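Putative Acetyltransferase (Lactobacillus plantarum WCFS1, PDB 3EFA) is a putative N-acetyltransferase of the GNAT family that probably transfers the acetyl group of acetyl-CoA to an amine of a still unidentified substrate. Local coordinates at residues Lys5-Ser9 with Ala95-Trp99; Leu57-Arg63 with Phe74-Arg80; Gly112-Gln117 with Pro138-Met142. All blocks are in the same frame, centred on the assembly; numbering follows the deposited sequence.

Contact 1 of 3, residues Lys5-Ser9 with Ala95-Trp99. With FMT (formic acid), chain E.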
loop_
_atom_site.group_PDB
_atom_site.type_symbol
_atom_site.label_atom_id
_atom_site.label_comp_id
_atom_site.label_asym_id
_atom_site.label_seq_id
_atom_site.Cartn_x
_atom_site.Cartn_y
_atom_site.Cartn_z
ATOM N N LYS A 5 22.184 -1.324 25.030
ATOM C CA LYS A 5 22.796 -1.612 23.731
ATOM C C LYS A 5 21.798 -2.063 22.649
ATOM O O LYS A 5 20.830 -2.772 22.936
ATOM C CB LYS A 5 23.877 -2.678 23.898
ATOM C CG LYS A 5 24.823 -2.794 22.720
ATOM C CD LYS A 5 25.803 -3.941 22.935
ATOM C CE LYS A 5 26.914 -3.939 21.893
ATOM N NZ LYS A 5 27.724 -5.189 21.969
ATOM N N ILE A 6 22.059 -1.669 21.404
ATOM C CA ILE A 6 21.235 -2.070 20.259
ATOM C C ILE A 6 22.045 -2.868 19.228
ATOM O O ILE A 6 23.139 -2.461 18.852
ATOM C CB ILE A 6 20.609 -0.835 19.562
ATOM C CG1 ILE A 6 19.608 -0.136 20.494
ATOM C CG2 ILE A 6 19.949 -1.234 18.237
ATOM C CD1 ILE A 6 19.206 1.294 20.031
ATOM N N ILE A 7 21.494 -3.986 18.758
ATOM C CA ILE A 7 22.194 -4.873 17.825
ATOM C C ILE A 7 21.384 -5.196 16.559
ATOM O O ILE A 7 20.218 -5.579 16.639
ATOM C CB ILE A 7 22.629 -6.203 18.534
ATOM C CG1 ILE A 7 23.648 -5.901 19.639
ATOM C CG2 ILE A 7 23.197 -7.237 17.529
ATOM C CD1 ILE A 7 24.165 -7.129 20.342
ATOM N N PHE A 8 22.019 -5.032 15.400
ATOM C CA PHE A 8 21.427 -5.376 14.103
ATOM C C PHE A 8 22.214 -6.527 13.476
ATOM O O PHE A 8 23.349 -6.323 13.062
ATOM C CB PHE A 8 21.494 -4.184 13.124
ATOM C CG PHE A 8 20.719 -2.968 13.558
ATOM C CD1 PHE A 8 19.353 -2.866 13.308
ATOM C CD2 PHE A 8 21.367 -1.893 14.170
ATOM C CE1 PHE A 8 18.634 -1.722 13.702
ATOM C CE2 PHE A 8 20.664 -0.746 14.563
ATOM C CZ PHE A 8 19.292 -0.660 14.333
ATOM N N SER A 9 21.626 -7.719 13.372
ATOM C CA SER A 9 22.361 -8.859 12.802
ATOM C C SER A 9 21.565 -10.160 12.708
ATOM O O SER A 9 20.494 -10.293 13.306
ATOM C CB SER A 9 23.664 -9.120 13.591
ATOM O OG SER A 9 23.439 -9.947 14.724
ATOM N N ALA A 95 16.551 4.286 15.753
ATOM C CA ALA A 95 17.844 3.710 15.356
ATOM C C ALA A 95 17.784 2.865 14.068
ATOM O O ALA A 95 18.706 2.898 13.256
ATOM C CB ALA A 95 18.484 2.931 16.509
ATOM N N ALA A 96 16.701 2.125 13.871
ATOM C CA ALA A 96 16.555 1.308 12.658
ATOM C C ALA A 96 16.425 2.146 11.374
ATOM O O ALA A 96 16.948 1.757 10.317
ATOM C CB ALA A 96 15.374 0.317 12.796
ATOM N N GLU A 97 15.739 3.290 11.467
ATOM C CA GLU A 97 15.672 4.235 10.342
ATOM C C GLU A 97 17.066 4.707 9.905
ATOM O O GLU A 97 17.386 4.713 8.717
ATOM C CB GLU A 97 14.754 5.437 10.655
ATOM C CG GLU A 97 13.258 5.078 10.685
ATOM C CD GLU A 97 12.339 6.246 11.057
ATOM O OE1 GLU A 97 12.785 7.413 11.052
ATOM O OE2 GLU A 97 11.153 5.990 11.350
ATOM N N GLU A 98 17.895 5.085 10.872
ATOM C CA GLU A 98 19.263 5.523 10.591
ATOM C C GLU A 98 20.123 4.387 9.978
ATOM O O GLU A 98 20.880 4.609 9.025
ATOM C CB GLU A 98 19.893 6.129 11.861
ATOM C CG GLU A 98 21.414 6.302 11.834
ATOM C CD GLU A 98 21.882 7.325 10.802
ATOM O OE1 GLU A 98 21.237 8.388 10.671
ATOM O OE2 GLU A 98 22.904 7.071 10.125
ATOM N N TRP A 99 19.974 3.172 10.504
ATOM C CA TRP A 99 20.627 1.981 9.938
ATOM C C TRP A 99 20.227 1.761 8.458
ATOM O O TRP A 99 21.079 1.488 7.612
ATOM C CB TRP A 99 20.293 0.759 10.802
ATOM C CG TRP A 99 20.995 -0.542 10.437
ATOM C CD1 TRP A 99 22.186 -1.003 10.934
ATOM C CD2 TRP A 99 20.519 -1.555 9.540
ATOM N NE1 TRP A 99 22.491 -2.227 10.379
ATOM C CE2 TRP A 99 21.486 -2.590 9.522
ATOM C CE3 TRP A 99 19.377 -1.680 8.733
ATOM C CZ2 TRP A 99 21.342 -3.735 8.738
ATOM C CZ3 TRP A 99 19.232 -2.823 7.951
ATOM C CH2 TRP A 99 20.208 -3.832 7.958
HETATM C C FMT E . 23.368 1.248 21.344
HETATM O O1 FMT E . 23.258 2.482 21.302
HETATM O O2 FMT E . 24.085 0.573 20.598
#
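Phe8 and Trp99 stack face against face in an offset pair: the centroid of the phenyl ring lies 4.1 Å from that of the five-membered ring of the indole, and the planes differ by 19°. One side chain comes from strand 5-9 and the other from helix 88-102, and they slide past each other in opposite directions, so that each ring covers the root of the other. Phe8 CB lies over the pyrrole face, 3.5 Å from Trp99 NE1. In return Trp99 CB sits over the phenyl face, and both methylenes make CH-pi contacts. Between them Phe8 CD2 comes to 3.5 Å from Trp99 CD1. The indole is brought into place with its CG anti to the backbone N (chi1 -174°), a torsion that carries the ring out from the helix and across Phe8, while its other partners include Arg103 in a cation-pi contact.

The far end of the phenyl ring settles against the helix, on Ala95 and Ala96. Phe8 CE1 is 4.0 Å from Ala96 CB, and Phe8 CZ approaches Ala95 O to 3.8 Å, an oxygen that already accepts the amide of Trp99. Farther back along the strand, Ile6 sends the end of its longer branch to the helix, CD1 meeting Ala95 CB at 4.0 Å. On the strand margin turned away from strand 48-52, Ile6 N donates to O2 of a formate, 3.1 Å away and probably from the crystallisation liquor.

Leu64 of strand 57-66 touches both aromatic side chains. An outermost first strand and a long helix packed on the same sheet, its segment 95-99 running at 42° to strand 5-9, are features of the N-terminal half of the GNAT fold.

Contact 2 of 3, residues Leu57-Arg63 with Phe74-Arg80. With FMT (formic acid), chain C.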
loop_
_atom_site.group_PDB
_atom_site.type_symbol
_atom_site.label_atom_id
_atom_site.label_comp_id
_atom_site.label_asym_id
_atom_site.label_seq_id
_atom_site.Cartn_x
_atom_site.Cartn_y
_atom_site.Cartn_z
ATOM N N LEU A 57 19.381 -9.426 28.828
ATOM C CA LEU A 57 18.045 -8.844 28.935
ATOM C C LEU A 57 17.574 -8.072 27.686
ATOM O O LEU A 57 17.523 -6.829 27.685
ATOM C CB LEU A 57 17.958 -7.963 30.185
ATOM C CG LEU A 57 16.581 -7.423 30.581
ATOM C CD1 LEU A 57 15.589 -8.561 30.771
ATOM C CD2 LEU A 57 16.695 -6.580 31.847
ATOM N N PRO A 58 17.207 -8.808 26.621
ATOM C CA PRO A 58 16.585 -8.122 25.479
ATOM C C PRO A 58 15.178 -7.663 25.862
ATOM O O PRO A 58 14.501 -8.421 26.557
ATOM C CB PRO A 58 16.522 -9.213 24.405
ATOM C CG PRO A 58 16.483 -10.508 25.153
ATOM C CD PRO A 58 17.185 -10.278 26.486
ATOM N N ILE A 59 14.751 -6.469 25.441
ATOM C CA ILE A 59 13.426 -5.958 25.836
ATOM C C ILE A 59 12.486 -5.511 24.699
ATOM O O ILE A 59 11.261 -5.458 24.880
ATOM C CB ILE A 59 13.510 -4.821 26.897
ATOM C CG1 ILE A 59 14.181 -3.576 26.319
ATOM C CG2 ILE A 59 14.218 -5.295 28.164
ATOM C CD1 ILE A 59 13.925 -2.310 27.148
ATOM N N THR A 60 13.038 -5.182 23.538
ATOM C CA THR A 60 12.198 -4.820 22.406
ATOM C C THR A 60 12.891 -5.225 21.095
ATOM O O THR A 60 14.127 -5.330 21.055
ATOM C CB THR A 60 11.782 -3.305 22.465
ATOM O OG1 THR A 60 10.746 -3.037 21.510
ATOM C CG2 THR A 60 12.984 -2.378 22.221
ATOM N N THR A 61 12.101 -5.494 20.049
ATOM C CA THR A 61 12.635 -6.030 18.789
ATOM C C THR A 61 11.800 -5.663 17.559
ATOM O O THR A 61 10.609 -5.381 17.659
ATOM C CB THR A 61 12.775 -7.596 18.833
ATOM O OG1 THR A 61 13.386 -8.067 17.625
ATOM C CG2 THR A 61 11.410 -8.261 18.964
ATOM N N LEU A 62 12.443 -5.676 16.398
ATOM C CA LEU A 62 11.742 -5.622 15.111
ATOM C C LEU A 62 12.497 -6.427 14.029
ATOM O O LEU A 62 13.695 -6.698 14.167
ATOM C CB LEU A 62 11.488 -4.167 14.670
ATOM C CG LEU A 62 12.651 -3.223 14.323
ATOM C CD1 LEU A 62 13.218 -3.489 12.924
ATOM C CD2 LEU A 62 12.200 -1.767 14.442
ATOM N N ARG A 63 11.792 -6.817 12.970
ATOM C CA ARG A 63 12.390 -7.605 11.893
ATOM C C ARG A 63 12.667 -6.736 10.657
ATOM O O ARG A 63 11.793 -5.984 10.191
ATOM C CB ARG A 63 11.491 -8.806 11.526
ATOM C CG ARG A 63 12.087 -9.764 10.446
ATOM C CD ARG A 63 11.283 -11.071 10.270
ATOM N NE ARG A 63 10.062 -10.892 9.471
ATOM C CZ ARG A 63 9.246 -11.876 9.083
ATOM N NH1 ARG A 63 9.507 -13.147 9.415
ATOM N NH2 ARG A 63 8.164 -11.590 8.353
ATOM N N PHE A 74 9.695 -2.410 8.211
ATOM C CA PHE A 74 10.002 -2.862 9.569
ATOM C C PHE A 74 8.835 -3.709 10.101
ATOM O O PHE A 74 7.716 -3.204 10.222
ATOM C CB PHE A 74 10.208 -1.666 10.499
ATOM C CG PHE A 74 11.199 -0.642 9.993
ATOM C CD1 PHE A 74 12.576 -0.877 10.073
ATOM C CD2 PHE A 74 10.754 0.573 9.463
ATOM C CE1 PHE A 74 13.495 0.074 9.624
ATOM C CE2 PHE A 74 11.662 1.534 9.006
ATOM C CZ PHE A 74 13.035 1.289 9.086
ATOM N N GLY A 75 9.080 -4.985 10.407
ATOM C CA GLY A 75 8.021 -5.867 10.883
ATOM C C GLY A 75 8.252 -6.630 12.188
ATOM O O GLY A 75 9.264 -6.421 12.886
ATOM N N ARG A 76 7.309 -7.525 12.506
ATOM C CA ARG A 76 7.301 -8.306 13.759
ATOM C C ARG A 76 7.764 -7.492 14.991
ATOM O O ARG A 76 8.692 -7.890 15.735
ATOM C CB ARG A 76 8.092 -9.618 13.591
ATOM C CG ARG A 76 7.586 -10.511 12.428
ATOM C CD ARG A 76 6.092 -10.834 12.570
ATOM N NE ARG A 76 5.658 -12.066 11.898
ATOM C CZ ARG A 76 5.103 -12.138 10.681
ATOM N NH1 ARG A 76 4.923 -11.044 9.937
ATOM N NH2 ARG A 76 4.729 -13.323 10.193
ATOM N N VAL A 77 7.073 -6.371 15.201
ATOM C CA VAL A 77 7.396 -5.354 16.208
ATOM C C VAL A 77 6.776 -5.664 17.579
ATOM O O VAL A 77 5.566 -5.829 17.683
ATOM C CB VAL A 77 6.857 -3.988 15.750
ATOM C CG1 VAL A 77 7.356 -2.860 16.660
ATOM C CG2 VAL A 77 7.224 -3.730 14.271
ATOM N N CYS A 78 7.592 -5.744 18.630
ATOM C CA CYS A 78 7.057 -6.040 19.965
ATOM C C CYS A 78 8.012 -5.734 21.125
ATOM O O CYS A 78 9.230 -5.618 20.939
ATOM C CB CYS A 78 6.535 -7.489 20.047
ATOM S SG CYS A 78 7.783 -8.825 19.964
ATOM N N THR A 79 7.443 -5.615 22.323
ATOM C CA THR A 79 8.192 -5.214 23.512
ATOM C C THR A 79 7.832 -6.102 24.700
ATOM O O THR A 79 6.655 -6.400 24.915
ATOM C CB THR A 79 7.884 -3.739 23.884
ATOM O OG1 THR A 79 8.357 -2.870 22.847
ATOM C CG2 THR A 79 8.536 -3.344 25.222
ATOM N N ARG A 80 8.840 -6.521 25.465
ATOM C CA ARG A 80 8.615 -7.311 26.678
ATOM C C ARG A 80 7.605 -6.596 27.587
ATOM O O ARG A 80 7.681 -5.369 27.782
ATOM C CB ARG A 80 9.938 -7.564 27.425
ATOM C CG ARG A 80 9.846 -8.630 28.520
ATOM C CD ARG A 80 11.135 -8.784 29.331
ATOM N NE ARG A 80 12.250 -9.318 28.557
ATOM C CZ ARG A 80 12.848 -10.496 28.773
ATOM N NH1 ARG A 80 12.450 -11.308 29.746
ATOM N NH2 ARG A 80 13.866 -10.864 28.006
HETATM C C FMT C . 6.713 0.008 23.614
HETATM O O1 FMT C . 7.915 0.202 23.817
HETATM O O2 FMT C . 5.848 0.036 24.493
HETATM O O HOH W 1 11.551 -9.262 15.421
#
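Arg80 closes one end of this strand pair by gripping the carbonyl of Pro58. Its backbone N donates to Ile59 O at 2.7 Å, and its CB stays beside the same oxygen at 3.6 Å. CG and CD carry the chain outward until a bend at chi3 (-67°) turns the guanidinium back onto strand 57-63. NE reaches Pro58 O at 3.1 Å and NH2 at 2.9 Å, a side-on grip in which both nitrogens hold one oxygen, in the plane of the carbonyl and of the guanidinium alike. Over the centre of that group lies Leu57 CD1, 3.9 Å from CZ, while NH2 also borders the Pro58 ring. A leucine in place of Arg80 would probably leave Pro58 O without these two donors and the end of Leu57 without the flat surface it rests on.

The strands form the antiparallel beta hairpin 57-66/71-79 of the GNAT fold, and the register slips by one between Thr61 and Arg63, a beta bulge with Arg76 at the corner. Such a break in this strand is a family hallmark, and in relatives it lies beside acetyl-CoA.

Thr60 OG1 and Thr79 OG1 share a hydrogen bond of 2.7 Å on the face toward helix 88-102. On the other face a water donates to both Thr61 OG1 and Arg76 O, and Thr61 OG1 also bonds Ala49 O. Arg63 and Arg76 run side by side, their guanidinium planes 33° apart and NH2 of Arg63 3.6 Å from NH1 of Arg76. Asp39, Asp42 and Glu65 form salt bridges with Arg63, which probably eases the closeness, and Arg76 NH2 donates to Glu37 O.

Contact 3 of 3, residues Gly112-Gln117 with Pro138-Met142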
loop_
_atom_site.group_PDB
_atom_site.type_symbol
_atom_site.label_atom_id
_atom_site.label_comp_id
_atom_site.label_asym_id
_atom_site.label_seq_id
_atom_site.Cartn_x
_atom_site.Cartn_y
_atom_site.Cartn_z
ATOM N N GLY A 112 0.775 -1.586 10.045
ATOM C CA GLY A 112 0.433 -1.597 11.457
ATOM C C GLY A 112 -1.015 -1.917 11.784
ATOM O O GLY A 112 -1.900 -1.857 10.922
ATOM N N GLU A 113 -1.255 -2.264 13.045
ATOM C CA GLU A 113 -2.612 -2.485 13.531
ATOM C C GLU A 113 -3.291 -1.132 13.585
ATOM O O GLU A 113 -2.636 -0.129 13.856
ATOM C CB GLU A 113 -2.598 -3.171 14.912
ATOM C CG GLU A 113 -1.884 -4.529 14.908
ATOM C CD GLU A 113 -1.959 -5.267 16.248
ATOM O OE1 GLU A 113 -0.905 -5.753 16.721
ATOM O OE2 GLU A 113 -3.068 -5.374 16.822
ATOM N N LEU A 114 -4.591 -1.090 13.307
ATOM C CA LEU A 114 -5.296 0.196 13.275
ATOM C C LEU A 114 -5.081 1.007 14.560
ATOM O O LEU A 114 -4.892 2.224 14.511
ATOM C CB LEU A 114 -6.792 0.008 13.006
ATOM C CG LEU A 114 -7.555 1.325 12.829
ATOM C CD1 LEU A 114 -6.923 2.179 11.738
ATOM C CD2 LEU A 114 -9.027 1.081 12.536
ATOM N N THR A 115 -5.093 0.321 15.700
ATOM C CA THR A 115 -4.932 0.967 17.000
ATOM C C THR A 115 -3.600 1.707 17.195
ATOM O O THR A 115 -3.467 2.524 18.104
ATOM C CB THR A 115 -5.123 -0.041 18.152
ATOM O OG1 THR A 115 -4.668 0.545 19.376
ATOM C CG2 THR A 115 -4.334 -1.319 17.894
ATOM N N ALA A 116 -2.619 1.431 16.343
ATOM C CA ALA A 116 -1.313 2.082 16.468
ATOM C C ALA A 116 -1.124 3.279 15.525
ATOM O O ALA A 116 -0.042 3.861 15.463
ATOM C CB ALA A 116 -0.190 1.059 16.267
ATOM N N GLN A 117 -2.173 3.654 14.799
ATOM C CA GLN A 117 -2.042 4.697 13.787
ATOM C C GLN A 117 -1.373 5.968 14.345
ATOM O O GLN A 117 -0.384 6.454 13.783
ATOM C CB GLN A 117 -3.399 5.003 13.121
ATOM C CG GLN A 117 -3.369 6.193 12.161
ATOM C CD GLN A 117 -4.596 6.279 11.235
ATOM O OE1 GLN A 117 -5.344 5.308 11.059
ATOM N NE2 GLN A 117 -4.786 7.448 10.621
ATOM N N PRO A 138 -8.085 -5.360 11.654
ATOM C CA PRO A 138 -7.809 -4.178 10.810
ATOM C C PRO A 138 -6.336 -3.722 10.756
ATOM O O PRO A 138 -5.669 -3.580 11.791
ATOM C CB PRO A 138 -8.662 -3.065 11.442
ATOM C CG PRO A 138 -9.445 -3.711 12.539
ATOM C CD PRO A 138 -8.754 -4.981 12.908
ATOM N N VAL A 139 -5.867 -3.467 9.536
ATOM C CA VAL A 139 -4.505 -3.028 9.268
ATOM C C VAL A 139 -4.504 -1.748 8.421
ATOM O O VAL A 139 -5.432 -1.507 7.652
ATOM C CB VAL A 139 -3.747 -4.104 8.481
ATOM C CG1 VAL A 139 -2.246 -4.006 8.738
ATOM C CG2 VAL A 139 -4.262 -5.479 8.852
ATOM N N VAL A 140 -3.463 -0.930 8.564
ATOM C CA VAL A 140 -3.272 0.223 7.688
ATOM C C VAL A 140 -1.862 0.235 7.122
ATOM O O VAL A 140 -0.904 -0.098 7.814
ATOM C CB VAL A 140 -3.540 1.570 8.401
ATOM C CG1 VAL A 140 -5.042 1.884 8.424
ATOM C CG2 VAL A 140 -2.931 1.580 9.817
ATOM N N ILE A 141 -1.744 0.617 5.855
ATOM C CA ILE A 141 -0.447 0.709 5.193
ATOM C C ILE A 141 0.102 2.126 5.356
ATOM O O ILE A 141 -0.562 3.094 4.981
ATOM C CB ILE A 141 -0.577 0.347 3.689
ATOM C CG1 ILE A 141 -1.424 -0.921 3.517
ATOM C CG2 ILE A 141 0.794 0.176 3.032
ATOM C CD1 ILE A 141 -0.809 -2.162 4.111
HETATM N N MSE A 142 1.306 2.248 5.914
HETATM C CA MSE A 142 1.892 3.557 6.225
HETATM C C MSE A 142 3.292 3.758 5.631
HETATM O O MSE A 142 4.091 2.828 5.568
HETATM C CB MSE A 142 1.914 3.799 7.752
HETATM C CG MSE A 142 0.564 3.539 8.445
HETATM SE SE MSE A 142 0.428 4.064 10.350
HETATM C CE MSE A 142 0.484 6.008 10.090
#
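Gly112 and Val140 form an antiparallel hydrogen-bonded pair, Val140 N giving to Gly112 O at 3.0 Å and Gly112 N to Val140 O at 3.2 Å, the second bond the more bent. They join strands 107-113 and 139-145 in the C-terminal half of the GNAT sheet, where 139-145 is inserted between 107-113 and 126-129. Gly112 O is also met by the CA of Val139 and, from the side chain, by Val139 CG1.

Glu113 pairs with Val139 without hydrogen bonds between them. The CB of Glu113 points away from segment 138-142, and OE1 forms a salt bridge with Arg30. Its carbonyl begins the following turn by accepting Ala116 N at 2.9 Å, so the chain leaves the strand directly for a 3-10 segment.

Leu114 is still tied to segment 138-142, since its N donates to Pro138 O at 3.1 Å, from above the carbonyl plane by 44°. The side chain packs on two residues at once: CB lies 3.9 Å from Pro138 CB, and CD1 reaches Val140 CG1 at 3.8 Å, the two side chains crossing obliquely. What points Leu114 along this path is its first torsion, CG anti to the backbone N (chi1 -174°). Val140 also touches the loop residue Pro131.

Past Thr115 and Ala116 the chain enters helix 117-122. Gln117 N bonds Leu114 O at 3.1 Å, and its amide NE2 goes on to Glu121. On the other strand Ile141, whose CB points away from segment 112-117, packs on Tyr132 of the second subunit. Met142, present as selenomethionine, points back toward the helix start; a bend at chi3 (69°) brings its CE within 3.8 Å of Gln117 O.

In the fold
All three contacts reach one mixed sheet. Contacts 1 and 2 have centres about 12 Å apart and touch where helix 88-102 crosses the hairpin: Ala96 CB is 3.7 Å from Phe74 CE1, with Leu62 alongside. Contact 3 lies farther off, its centre about 17 Å from that of contact 2 and about 23 Å from that of contact 1, on the other side of the chain's centre from the latter. Strands 71-79 and 107-113, neighbours in the sheet, belong to contacts 2 and 3, and in GNAT enzymes acetyl-CoA typically binds where these strands part. The formate near Thr79 is hydrogen-bonded to Gly85 N and Gly89 N, consistent with the family's pyrophosphate-binding loop.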